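PDB 5UOF: alpha,alpha-trehalose-phosphate synthase (UDP-forming) from Burkholderia multivorans, which is a glycosyltransferase family 20 protein of the GT-B clan, built from two domains that each centre on a beta sheet flanked by helices. Local coordinates for residues A[138-143]-A[162-167]; A[301-306]-A[341-346]. All coordinates share one frame; numbering follows the deposited sequence.

From the N terminus, the chain first makes interaction 1, where 138-143, running off the end of strand 135-139, meets 162-167, which leaves strand 159-162. The loop it closes has 18 residues between the segments, with helix 146-152 inside it. Interaction 2 opens only after interaction 1 has closed, so the two neither nest nor cross. It pairs strand 301-306 with 341-346 across helix 314-335, closing a loop with 34 residues between. Interaction 1 belongs to the mixed sheet that carries the N-terminal strands, interaction 2 to the separate six-stranded parallel sheet. Their centres lie about 32 Å apart and their nearest atoms about 18 Å, consistent with the two-domain GT-B architecture.

Interaction 1 of 2, residues A[138-143]-A[162-167]; sequences VHDYHL and FLHIPF
H139 and H164 meet rim to rim through their ring nitrogens: ND1 of H139 and NE2 of H164 are 3.0 Å apart, in a hydrogen bond of 167° whose proton could sit on either ring. Each nitrogen lies in the plane of the other ring at its edge, yet the planes are turned 50° against each other, so this is no stack. H139 reaches the meeting point with CG anti to its carbonyl carbon. One face of the H164 ring is backed by F162 CD2, 3.4 Å above its plane and displaced toward the rim, which should limit rotation of the imidazole.

D140 passes obliquely by H164, its carboxylate plane well inclined to the ring plane. OD1 accepts a hydrogen bond from the backbone N of H164, 2.9 Å away, and the N-H arrives from above the carboxylate plane, 56° out of it. The same oxygen also lies 3.5 Å from CB of H164, a packing contact beside the hydrogen bond. Past the aspartate, along both segments, the Y141 and I165 side chains cross at about a right angle, CD1 of the tyrosine 3.6 Å from CD1 of the isoleucine, while L163 CD1 reaches Y141 CB at 4.0 Å. The tyrosine hydroxyl is hydrogen-bonded to OD1 of N91.

Backbone bonds from F162 N to V138 O and from D140 N to F162 O flank H139, giving a single parallel bridge between H139 and F162. Past this bridge the two chains diverge, 138-143 into a 3-10 turn at 141-142, while L163 is still hydrogen-bonded to G193 of strand 191-194. The contact thus joins adjacent parallel strands at their C-terminal ends in the N-terminal Rossmann-like domain of a GT-B protein. Strand 135-139 is flanked in the sheet by 12-16 and 159-162; helix 89-98 packs against Y141 and I165, and W453 meets F162 edge-to-face.

Interaction 2 of 2, residues A[301-306]-A[341-346]; sequences VSLVQI and TPIQYL. With EDO (1,2-ethanediol), chain N.
L303 and I343 run abreast on the same face of the sheet, with CD2 of the leucine resting 4.1 Å from CG1 of the isoleucine; F287 of helix 280-293 packs against both. Further along that face, Q305 and Y345 also run alongside each other. The CG of Q305 fits against CD1 at the rim of the Y345 ring, 3.9 Å away, and the glutamine chain then bends at chi2 (73°), carrying its amide away to S270 and D272. The tyrosine ring presents its edge to Q305 O.

These strands pair in parallel, 12° apart, and with helix 314-335 form a beta-alpha-beta unit of a Rossmann-like sheet; strand 343-346 is one of the two edge strands of this six-stranded parallel sheet within the chain. Four backbone bonds set the register, among them L303 N to P342 O at 2.9 Å and Q344 N to L303 O at 2.8 Å.

On the other face, V304 is set between Q344 and L346, one methyl against each: CG2 lies 3.9 Å from Q344 OE1, while CG1 meets L346 CD1 at 4.2 Å. The extended Q344 chain reaches back to a water, which donates to its OE1 and to T341 O and accepts from S302 OG at 2.7 Å, bridging the start of both segments.

Interaction 1 of 2, residues A[138-143]-A[162-167]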
# COMPACT_ATOMS: atom_id res chain seq x y z
N VAL A 138 -9.75 24.93 -4.94
CA VAL A 138 -9.95 23.77 -5.81
C VAL A 138 -10.17 22.53 -4.96
O VAL A 138 -9.44 22.29 -3.99
CB VAL A 138 -8.74 23.58 -6.74
CG1 VAL A 138 -8.94 22.39 -7.67
CG2 VAL A 138 -8.47 24.87 -7.53
N HIS A 139 -11.14 21.70 -5.34
CA HIS A 139 -11.54 20.54 -4.53
C HIS A 139 -11.27 19.22 -5.23
O HIS A 139 -11.82 18.95 -6.30
CB HIS A 139 -13.01 20.65 -4.14
CG HIS A 139 -13.23 21.69 -3.10
ND1 HIS A 139 -13.25 21.39 -1.75
CD2 HIS A 139 -13.33 23.03 -3.20
CE1 HIS A 139 -13.41 22.51 -1.07
NE2 HIS A 139 -13.45 23.52 -1.92
N ASP A 140 -10.41 18.42 -4.61
CA ASP A 140 -10.29 16.97 -4.77
C ASP A 140 -9.53 16.51 -6.01
O ASP A 140 -9.11 17.31 -6.85
CB ASP A 140 -11.67 16.31 -4.74
CG ASP A 140 -11.65 14.98 -3.98
OD1 ASP A 140 -10.61 14.66 -3.37
OD2 ASP A 140 -12.67 14.25 -4.01
N TYR A 141 -9.36 15.19 -6.10
CA TYR A 141 -8.30 14.60 -6.91
C TYR A 141 -8.53 14.73 -8.42
O TYR A 141 -7.55 14.65 -9.18
CB TYR A 141 -8.11 13.13 -6.51
CG TYR A 141 -9.33 12.26 -6.76
CD1 TYR A 141 -10.39 12.23 -5.85
CD2 TYR A 141 -9.42 11.48 -7.91
CE1 TYR A 141 -11.50 11.45 -6.10
CE2 TYR A 141 -10.52 10.69 -8.15
CZ TYR A 141 -11.56 10.68 -7.25
OH TYR A 141 -12.66 9.90 -7.50
N HIS A 142 -9.77 14.90 -8.88
CA HIS A 142 -9.99 15.07 -10.32
C HIS A 142 -9.37 16.36 -10.82
O HIS A 142 -9.13 16.49 -12.03
CB HIS A 142 -11.49 15.10 -10.66
CG HIS A 142 -12.23 13.83 -10.34
ND1 HIS A 142 -12.11 12.69 -11.10
CD2 HIS A 142 -13.13 13.55 -9.38
CE1 HIS A 142 -12.89 11.74 -10.61
NE2 HIS A 142 -13.52 12.24 -9.56
N LEU A 143 -9.14 17.32 -9.93
CA LEU A 143 -8.68 18.66 -10.29
C LEU A 143 -7.30 18.95 -9.72
O LEU A 143 -6.91 20.11 -9.61
CB LEU A 143 -9.68 19.71 -9.81
CG LEU A 143 -11.03 19.73 -10.50
CD1 LEU A 143 -12.07 20.48 -9.67
CD2 LEU A 143 -10.88 20.33 -11.89
N PHE A 162 -7.85 21.29 -1.59
CA PHE A 162 -8.22 20.38 -0.52
C PHE A 162 -8.48 19.00 -1.10
O PHE A 162 -9.33 18.83 -1.98
CB PHE A 162 -9.45 20.85 0.28
CG PHE A 162 -9.71 19.98 1.48
CD1 PHE A 162 -8.94 20.14 2.62
CD2 PHE A 162 -10.64 18.94 1.44
CE1 PHE A 162 -9.12 19.31 3.72
CE2 PHE A 162 -10.84 18.13 2.54
CZ PHE A 162 -10.08 18.31 3.68
N LEU A 163 -7.74 18.01 -0.60
CA LEU A 163 -7.90 16.62 -1.00
C LEU A 163 -8.90 15.94 -0.06
O LEU A 163 -8.66 15.87 1.15
CB LEU A 163 -6.56 15.90 -0.95
CG LEU A 163 -6.56 14.49 -1.54
CD1 LEU A 163 -6.78 14.56 -3.07
CD2 LEU A 163 -5.24 13.80 -1.19
N HIS A 164 -10.01 15.45 -0.61
CA HIS A 164 -11.03 14.82 0.22
C HIS A 164 -10.75 13.35 0.50
O HIS A 164 -11.30 12.80 1.46
CB HIS A 164 -12.40 14.96 -0.43
CG HIS A 164 -12.88 16.38 -0.53
ND1 HIS A 164 -13.98 16.83 0.16
CD2 HIS A 164 -12.39 17.44 -1.21
CE1 HIS A 164 -14.16 18.12 -0.10
NE2 HIS A 164 -13.22 18.51 -0.94
N ILE A 165 -9.90 12.71 -0.30
CA ILE A 165 -9.57 11.30 -0.14
C ILE A 165 -8.22 11.20 0.57
O ILE A 165 -7.58 12.24 0.80
CB ILE A 165 -9.56 10.59 -1.51
CG1 ILE A 165 -8.48 11.17 -2.42
CG2 ILE A 165 -10.93 10.73 -2.17
CD1 ILE A 165 -8.25 10.33 -3.66
N PRO A 166 -7.76 10.02 0.97
CA PRO A 166 -6.45 9.92 1.63
C PRO A 166 -5.32 10.35 0.71
O PRO A 166 -5.46 10.36 -0.51
CB PRO A 166 -6.33 8.42 1.97
CG PRO A 166 -7.77 7.91 1.97
CD PRO A 166 -8.40 8.70 0.83
N PHE A 167 -4.20 10.73 1.31
CA PHE A 167 -2.97 10.87 0.53
C PHE A 167 -2.01 9.78 0.97
O PHE A 167 -1.62 9.73 2.15
CB PHE A 167 -2.32 12.24 0.68
CG PHE A 167 -1.28 12.51 -0.35
CD1 PHE A 167 -1.65 12.91 -1.62
CD2 PHE A 167 0.07 12.31 -0.08
CE1 PHE A 167 -0.69 13.13 -2.61
CE2 PHE A 167 1.03 12.54 -1.07
CZ PHE A 167 0.65 12.96 -2.32

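Interaction 2 of 2, residues A[301-306]-A[341-346]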
# COMPACT_ATOMS: atom_id res chain seq x y z
N VAL A 301 -31.30 -9.45 16.36
CA VAL A 301 -30.64 -8.30 15.76
C VAL A 301 -30.70 -8.47 14.25
O VAL A 301 -30.71 -9.59 13.74
CB VAL A 301 -29.18 -8.16 16.26
CG1 VAL A 301 -28.37 -9.41 15.94
CG2 VAL A 301 -28.49 -6.93 15.67
N SER A 302 -30.75 -7.36 13.54
CA SER A 302 -30.68 -7.36 12.09
C SER A 302 -29.71 -6.30 11.61
O SER A 302 -29.60 -5.23 12.21
CB SER A 302 -32.05 -7.09 11.44
OG SER A 302 -32.95 -8.16 11.68
N LEU A 303 -29.03 -6.60 10.52
CA LEU A 303 -28.16 -5.65 9.86
C LEU A 303 -28.89 -5.07 8.66
O LEU A 303 -29.39 -5.82 7.82
CB LEU A 303 -26.85 -6.32 9.43
CG LEU A 303 -25.97 -5.53 8.45
CD1 LEU A 303 -25.48 -4.24 9.09
CD2 LEU A 303 -24.78 -6.41 8.01
N VAL A 304 -29.00 -3.75 8.60
CA VAL A 304 -29.52 -3.05 7.43
C VAL A 304 -28.33 -2.40 6.74
O VAL A 304 -27.69 -1.51 7.31
CB VAL A 304 -30.59 -2.02 7.81
CG1 VAL A 304 -30.94 -1.14 6.61
CG2 VAL A 304 -31.84 -2.72 8.29
N GLN A 305 -28.03 -2.85 5.53
CA GLN A 305 -26.99 -2.25 4.68
C GLN A 305 -27.68 -1.50 3.55
O GLN A 305 -28.35 -2.11 2.72
CB GLN A 305 -26.05 -3.31 4.12
CG GLN A 305 -25.04 -2.74 3.11
CD GLN A 305 -23.97 -1.91 3.78
OE1 GLN A 305 -23.26 -2.41 4.64
NE2 GLN A 305 -23.86 -0.64 3.39
N ILE A 306 -27.51 -0.18 3.54
CA ILE A 306 -28.03 0.66 2.47
C ILE A 306 -26.86 1.02 1.58
O ILE A 306 -25.78 1.37 2.07
CB ILE A 306 -28.71 1.91 3.04
CG1 ILE A 306 -29.98 1.50 3.80
CG2 ILE A 306 -29.05 2.91 1.91
CD1 ILE A 306 -30.53 2.58 4.70
N THR A 341 -35.06 -11.89 8.61
CA THR A 341 -34.03 -11.73 7.59
C THR A 341 -32.79 -11.14 8.26
O THR A 341 -32.83 -9.97 8.68
CB THR A 341 -34.52 -10.81 6.46
OG1 THR A 341 -35.55 -11.47 5.70
CG2 THR A 341 -33.38 -10.43 5.51
N PRO A 342 -31.71 -11.91 8.44
CA PRO A 342 -30.53 -11.36 9.15
C PRO A 342 -29.94 -10.11 8.52
O PRO A 342 -29.59 -9.16 9.24
CB PRO A 342 -29.54 -12.54 9.11
CG PRO A 342 -30.42 -13.76 9.07
CD PRO A 342 -31.65 -13.37 8.29
N ILE A 343 -29.77 -10.09 7.19
CA ILE A 343 -29.16 -8.96 6.49
C ILE A 343 -30.18 -8.43 5.49
O ILE A 343 -30.52 -9.12 4.52
CB ILE A 343 -27.85 -9.33 5.79
CG1 ILE A 343 -26.80 -9.78 6.80
CG2 ILE A 343 -27.32 -8.11 5.01
CD1 ILE A 343 -25.45 -10.15 6.15
N GLN A 344 -30.66 -7.21 5.73
CA GLN A 344 -31.44 -6.49 4.74
C GLN A 344 -30.48 -5.64 3.92
O GLN A 344 -29.84 -4.73 4.45
CB GLN A 344 -32.49 -5.60 5.40
CG GLN A 344 -33.46 -6.38 6.25
CD GLN A 344 -34.40 -5.48 7.03
OE1 GLN A 344 -34.48 -5.57 8.26
NE2 GLN A 344 -35.10 -4.60 6.31
N TYR A 345 -30.35 -5.96 2.63
CA TYR A 345 -29.39 -5.30 1.76
C TYR A 345 -30.18 -4.54 0.70
O TYR A 345 -30.83 -5.15 -0.15
CB TYR A 345 -28.42 -6.32 1.16
CG TYR A 345 -27.55 -5.76 0.07
CD1 TYR A 345 -27.01 -4.49 0.17
CD2 TYR A 345 -27.27 -6.51 -1.06
CE1 TYR A 345 -26.23 -3.97 -0.84
CE2 TYR A 345 -26.50 -6.00 -2.07
CZ TYR A 345 -25.98 -4.74 -1.95
OH TYR A 345 -25.21 -4.24 -2.96
N LEU A 346 -30.13 -3.21 0.78
CA LEU A 346 -31.03 -2.32 0.06
C LEU A 346 -30.22 -1.46 -0.89
O LEU A 346 -29.49 -0.57 -0.44
CB LEU A 346 -31.82 -1.46 1.04
CG LEU A 346 -32.77 -2.28 1.92
CD1 LEU A 346 -33.22 -1.49 3.14
CD2 LEU A 346 -33.97 -2.72 1.08
C1 EDO N . -38.63 -12.25 7.49
O1 EDO N . -37.74 -12.77 6.49
C2 EDO N . -39.82 -11.58 6.83
O2 EDO N . -39.34 -10.58 5.92
O HOH W 1 -34.39 -8.06 9.42